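PDB 7KFF: tRNA (guanine-N(1)-)-methyltransferase from Corynebacterium diphtheriae, which catalyses transfer of a methyl group from S-adenosylmethionine to N1 of guanine 37 in tRNA, as a dimeric knotted methyltransferase of the SPOUT class. Local coordinates for residues A[62-67]-A[79-84]; A[20-25]-A[83-88]. All blocks are in the same frame, centred on the assembly; numbering follows the deposited sequence.

Interaction 1. Residues A[62-67]-A[79-84]; sequences KSVDDS and PTVWGP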
loop_
_atom_site.group_PDB
_atom_site.type_symbol
_atom_site.label_atom_id
_atom_site.label_comp_id
_atom_site.label_asym_id
_atom_site.label_seq_id
_atom_site.Cartn_x
_atom_site.Cartn_y
_atom_site.Cartn_z
ATOM N N LYS A 62 16.797 -19.517 17.172
ATOM C CA LYS A 62 16.460 -18.150 16.762
ATOM C C LYS A 62 14.964 -18.005 16.480
ATOM O O LYS A 62 14.541 -17.421 15.476
ATOM C CB LYS A 62 17.297 -17.699 15.565
ATOM C CG LYS A 62 18.789 -17.994 15.696
ATOM C CD LYS A 62 19.419 -17.283 16.886
ATOM C CE LYS A 62 19.899 -15.878 16.530
ATOM N NZ LYS A 62 20.354 -15.112 17.731
ATOM N N SER A 63 14.157 -18.531 17.397
ATOM C CA SER A 63 12.712 -18.533 17.234
ATOM C C SER A 63 12.135 -17.158 17.535
ATOM O O SER A 63 12.482 -16.528 18.537
ATOM C CB SER A 63 12.085 -19.554 18.178
ATOM O OG SER A 63 10.686 -19.600 18.004
ATOM N N VAL A 64 11.239 -16.695 16.669
ATOM C CA VAL A 64 10.578 -15.409 16.856
ATOM C C VAL A 64 9.064 -15.534 16.985
ATOM O O VAL A 64 8.380 -14.511 17.123
ATOM C CB VAL A 64 10.939 -14.404 15.747
ATOM C CG1 VAL A 64 12.431 -14.194 15.675
ATOM C CG2 VAL A 64 10.365 -14.860 14.419
ATOM N N ASP A 65 8.518 -16.749 16.916
ATOM C CA ASP A 65 7.074 -16.932 16.873
ATOM C C ASP A 65 6.692 -18.209 17.604
ATOM O O ASP A 65 7.522 -19.094 17.824
ATOM C CB ASP A 65 6.538 -16.973 15.436
ATOM C CG ASP A 65 7.187 -18.050 14.598
ATOM O OD1 ASP A 65 8.312 -17.824 14.108
ATOM O OD2 ASP A 65 6.582 -19.119 14.435
ATOM N N ASP A 66 5.420 -18.290 17.985
ATOM C CA ASP A 66 4.910 -19.394 18.793
ATOM C C ASP A 66 3.400 -19.481 18.594
ATOM O O ASP A 66 2.769 -18.568 18.058
ATOM C CB ASP A 66 5.322 -19.169 20.261
ATOM C CG ASP A 66 5.268 -20.417 21.125
ATOM O OD1 ASP A 66 4.972 -21.528 20.631
ATOM O OD2 ASP A 66 5.560 -20.250 22.327
ATOM N N SER A 67 2.826 -20.600 19.031
ATOM C CA SER A 67 1.409 -20.837 18.823
ATOM C C SER A 67 0.550 -19.842 19.598
ATOM O O SER A 67 0.922 -19.399 20.684
ATOM C CB SER A 67 1.052 -22.240 19.303
ATOM O OG SER A 67 1.688 -23.205 18.502
ATOM N N PRO A 79 6.658 -11.791 22.397
ATOM C CA PRO A 79 7.050 -10.588 23.153
ATOM C C PRO A 79 8.460 -10.631 23.688
ATOM O O PRO A 79 9.101 -9.578 23.782
ATOM C CB PRO A 79 6.031 -10.514 24.304
ATOM C CG PRO A 79 5.012 -11.469 24.023
ATOM C CD PRO A 79 5.471 -12.442 22.965
ATOM N N THR A 80 8.965 -11.808 24.067
ATOM C CA THR A 80 10.301 -11.885 24.654
ATOM C C THR A 80 11.411 -11.601 23.643
ATOM O O THR A 80 12.565 -11.395 24.044
ATOM C CB THR A 80 10.530 -13.245 25.314
ATOM O OG1 THR A 80 10.316 -14.266 24.328
ATOM C CG2 THR A 80 9.581 -13.452 26.517
ATOM N N VAL A 81 11.084 -11.568 22.356
ATOM C CA VAL A 81 11.998 -11.120 21.301
ATOM C C VAL A 81 11.727 -9.671 20.919
ATOM O O VAL A 81 12.645 -8.850 20.879
ATOM C CB VAL A 81 11.900 -12.071 20.090
ATOM C CG1 VAL A 81 12.841 -11.613 18.976
ATOM C CG2 VAL A 81 12.214 -13.505 20.516
ATOM N N TRP A 82 10.451 -9.331 20.695
ATOM C CA TRP A 82 10.099 -7.983 20.264
ATOM C C TRP A 82 10.404 -6.909 21.306
ATOM O O TRP A 82 10.799 -5.794 20.945
ATOM C CB TRP A 82 8.623 -7.912 19.871
ATOM C CG TRP A 82 8.436 -8.203 18.443
ATOM C CD1 TRP A 82 7.905 -9.337 17.877
ATOM C CD2 TRP A 82 8.796 -7.342 17.361
ATOM N NE1 TRP A 82 7.905 -9.216 16.501
ATOM C CE2 TRP A 82 8.462 -8.010 16.161
ATOM C CE3 TRP A 82 9.372 -6.075 17.291
ATOM C CZ2 TRP A 82 8.701 -7.450 14.917
ATOM C CZ3 TRP A 82 9.598 -5.523 16.052
ATOM C CH2 TRP A 82 9.285 -6.223 14.883
ATOM N N GLY A 83 10.140 -7.169 22.577
ATOM C CA GLY A 83 10.333 -6.161 23.593
ATOM C C GLY A 83 11.772 -5.679 23.660
ATOM O O GLY A 83 12.059 -4.478 23.552
ATOM N N PRO A 84 12.718 -6.609 23.821
ATOM C CA PRO A 84 14.138 -6.199 23.810
ATOM C C PRO A 84 14.558 -5.507 22.524
ATOM O O PRO A 84 15.339 -4.552 22.572
ATOM C CB PRO A 84 14.878 -7.519 24.059
ATOM C CG PRO A 84 13.873 -8.327 24.875
ATOM C CD PRO A 84 12.552 -8.008 24.260
#

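Interaction 2. Residues A[20-25]-A[83-88]; sequences DVITIF and GPALDD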
loop_
_atom_site.group_PDB
_atom_site.type_symbol
_atom_site.label_atom_id
_atom_site.label_comp_id
_atom_site.label_asym_id
_atom_site.label_seq_id
_atom_site.Cartn_x
_atom_site.Cartn_y
_atom_site.Cartn_z
ATOM N N ASP A 20 14.234 3.385 11.335
ATOM C CA ASP A 20 14.740 2.083 11.758
ATOM C C ASP A 20 13.630 1.066 11.536
ATOM O O ASP A 20 12.478 1.303 11.912
ATOM C CB ASP A 20 15.164 2.091 13.219
ATOM C CG ASP A 20 16.505 2.738 13.427
ATOM O OD1 ASP A 20 17.533 2.092 13.108
ATOM O OD2 ASP A 20 16.535 3.918 13.844
ATOM N N VAL A 21 13.964 -0.060 10.924
ATOM C CA VAL A 21 12.991 -1.092 10.586
ATOM C C VAL A 21 13.438 -2.395 11.227
ATOM O O VAL A 21 14.583 -2.814 11.034
ATOM C CB VAL A 21 12.876 -1.275 9.063
ATOM C CG1 VAL A 21 11.766 -2.268 8.731
ATOM C CG2 VAL A 21 12.655 0.035 8.368
ATOM N N ILE A 22 12.540 -3.047 11.961
ATOM C CA ILE A 22 12.819 -4.329 12.604
ATOM C C ILE A 22 11.993 -5.397 11.897
ATOM O O ILE A 22 10.768 -5.264 11.779
ATOM C CB ILE A 22 12.510 -4.299 14.108
ATOM C CG1 ILE A 22 13.234 -3.140 14.794
ATOM C CG2 ILE A 22 12.896 -5.629 14.746
ATOM C CD1 ILE A 22 12.703 -2.807 16.172
ATOM N N THR A 23 12.666 -6.441 11.414
ATOM C CA THR A 23 12.067 -7.379 10.477
ATOM C C THR A 23 12.828 -8.698 10.485
ATOM O O THR A 23 14.033 -8.736 10.725
ATOM C CB THR A 23 12.102 -6.761 9.060
ATOM O OG1 THR A 23 11.760 -7.756 8.085
ATOM C CG2 THR A 23 13.514 -6.232 8.719
ATOM N N ILE A 24 12.128 -9.784 10.144
ATOM C CA ILE A 24 12.835 -11.039 9.870
ATOM C C ILE A 24 13.304 -11.164 8.415
ATOM O O ILE A 24 13.968 -12.154 8.072
ATOM C CB ILE A 24 12.033 -12.292 10.292
ATOM C CG1 ILE A 24 10.718 -12.388 9.534
ATOM C CG2 ILE A 24 11.862 -12.325 11.810
ATOM C CD1 ILE A 24 10.051 -13.741 9.646
ATOM N N PHE A 25 13.008 -10.184 7.561
ATOM C CA PHE A 25 13.464 -10.158 6.168
ATOM C C PHE A 25 14.108 -8.810 5.866
ATOM O O PHE A 25 13.567 -8.001 5.090
ATOM C CB PHE A 25 12.313 -10.406 5.190
ATOM C CG PHE A 25 11.714 -11.775 5.304
ATOM C CD1 PHE A 25 12.419 -12.879 4.871
ATOM C CD2 PHE A 25 10.454 -11.958 5.850
ATOM C CE1 PHE A 25 11.877 -14.146 4.983
ATOM C CE2 PHE A 25 9.888 -13.225 5.946
ATOM C CZ PHE A 25 10.628 -14.327 5.519
ATOM N N GLY A 83 10.140 -7.169 22.577
ATOM C CA GLY A 83 10.333 -6.161 23.593
ATOM C C GLY A 83 11.772 -5.679 23.660
ATOM O O GLY A 83 12.059 -4.478 23.552
ATOM N N PRO A 84 12.718 -6.609 23.821
ATOM C CA PRO A 84 14.138 -6.199 23.810
ATOM C C PRO A 84 14.558 -5.507 22.524
ATOM O O PRO A 84 15.339 -4.552 22.572
ATOM C CB PRO A 84 14.878 -7.519 24.059
ATOM C CG PRO A 84 13.873 -8.327 24.875
ATOM C CD PRO A 84 12.552 -8.008 24.260
ATOM N N ALA A 85 14.063 -5.965 21.366
ATOM C CA ALA A 85 14.407 -5.332 20.099
ATOM C C ALA A 85 13.950 -3.883 20.084
ATOM O O ALA A 85 14.703 -2.976 19.711
ATOM C CB ALA A 85 13.768 -6.116 18.954
ATOM N N LEU A 86 12.707 -3.640 20.489
ATOM C CA LEU A 86 12.204 -2.277 20.487
ATOM C C LEU A 86 12.912 -1.413 21.521
ATOM O O LEU A 86 13.126 -0.216 21.287
ATOM C CB LEU A 86 10.696 -2.291 20.744
ATOM C CG LEU A 86 9.874 -2.790 19.553
ATOM C CD1 LEU A 86 8.470 -3.152 20.018
ATOM C CD2 LEU A 86 9.837 -1.730 18.485
ATOM N N ASP A 87 13.258 -1.989 22.678
ATOM C CA ASP A 87 14.005 -1.252 23.691
ATOM C C ASP A 87 15.340 -0.773 23.119
ATOM O O ASP A 87 15.738 0.381 23.302
ATOM C CB ASP A 87 14.317 -2.162 24.883
ATOM C CG ASP A 87 13.099 -2.553 25.726
ATOM O OD1 ASP A 87 11.985 -1.996 25.561
ATOM O OD2 ASP A 87 13.262 -3.474 26.576
ATOM N N ASP A 88 16.051 -1.668 22.431
ATOM C CA ASP A 88 17.391 -1.357 21.939
ATOM C C ASP A 88 17.337 -0.371 20.781
ATOM O O ASP A 88 18.150 0.562 20.704
ATOM C CB ASP A 88 18.082 -2.650 21.504
ATOM C CG ASP A 88 18.580 -3.496 22.676
ATOM O OD1 ASP A 88 18.485 -3.067 23.852
ATOM O OD2 ASP A 88 19.100 -4.609 22.417
#

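Interaction 1. Residues A[62-67]-A[79-84]
Ser63 N donates its hydrogen to Asp59 OD1, and the hydroxyl of the same residue is held weakly, through OG, by NZ of Lys78, while its carbonyl oxygen rests against the side chain of Val81. The approach is van der Waals in kind: Val81 CG2 lies 3.6 Å from Ser63 O. Val81 has CG1 anti to its backbone N (chi1 180°), and this sets the other branch, CG2, beside that nitrogen and up against the Ser63 carbonyl. CG1 serves a second neighbour, meeting Val64 CG1 at 4.2 Å, methyl against methyl. A beta-branched valine suits this place on the helix because its two methyls reach two successive residues of the 62-67 segment without a long, flexible chain. Val64 is buried as well, and its CA lies 6.3 Å from the CA of Val81.

Ser67 N donates to Asp66 OD1 at 2.8 Å, coming from above the carboxylate plane in a bent bond of 143°. In the first helical turn Gly83 N bonds to Pro79 O at 2.9 Å, whereas the next nitrogen belongs to Pro84 and has no hydrogen to give, which is where the helix kinks.

Strand 65-66 pairs antiparallel with strand 76-77, and helix 79-90 starts one residue after that second strand, so Val64 and Val81 pack the start of the hairpin against the first turn of the helix. Met77 lies beside Val64 and Trp82, and helix 174-180 approaches Pro79 and Trp82 through Val176. At the far end of 62-67, Ser67 O is hydrogen-bonded to Thr240 OG1 of the second subunit, placing the hairpin along the dimer interface.

Interaction 2. Residues A[20-25]-A[83-88]
Ile22 extends its CD1 methyl over one branch of Leu86, with Ile22 CD1 3.8 Å from Leu86 CD2; the two side chains cross obliquely. Its ethyl arm reaches there because CG1 is anti to the carbonyl carbon (chi1 -54°) and the arm is then nearly straight (chi2 164°). Ile22 CD1 also comes 4.1 Å from Ala85 O, so this methyl lies over the Ala85-Leu86 stretch of the helix, while the shorter branch meets the alanine methyl: Ile22 CG2 lies 4.3 Å from Ala85 CB. Isoleucine suits the position, since its long arm spans two helical residues and its short one rests on the first of them. The small alanine is consistent with the close approach of helix and strand here, the CA atoms of Ile22 and Ala85 being 7.7 Å apart.

Strand 17-23 lies inside the parallel sheet of this SPOUT-class fold, between strands 46-52 and 161-165, and helix 79-90 packs across one face of that sheet. Val89, on the same helix, also touches Ile22. Within the helix, Asp87 N bonds to Gly83 O at 2.9 Å.

At the end of the strand the chain bends in an ST turn: Phe25 N donates to Thr23 OG1 at 2.8 Å in a fairly straight bond (161°). That hydroxyl is also hydrogen-bonded to Glu200 OE2, which ties the turn to helix 200-211. On helix 79-90, Asp87 OD2 forms a salt bridge with Arg246 of the second subunit.

Overall arrangement
Helix 79-90 joins the two contacts: interaction 1 uses its first turn to hold the hairpin, and interaction 2 uses the next turn to cover the sheet. Their centres lie 11 Å apart, with Gly83 and Pro84 common to both. Trp82, which lies in the helical segment of interaction 1, packs by its CZ3 on CG2 of Ile22 at 3.5 Å, and a second link runs between Val64 CG2 and Ile24 CG2 at 3.9 Å. Both contacts lie outside the immediate cofactor pocket, the side chain of Val64 about 12 Å and that of Ile22 about 11 Å from a bound S-adenosylhomocysteine. Both also reach the second subunit, whose Arg246 packs on the shared Pro84.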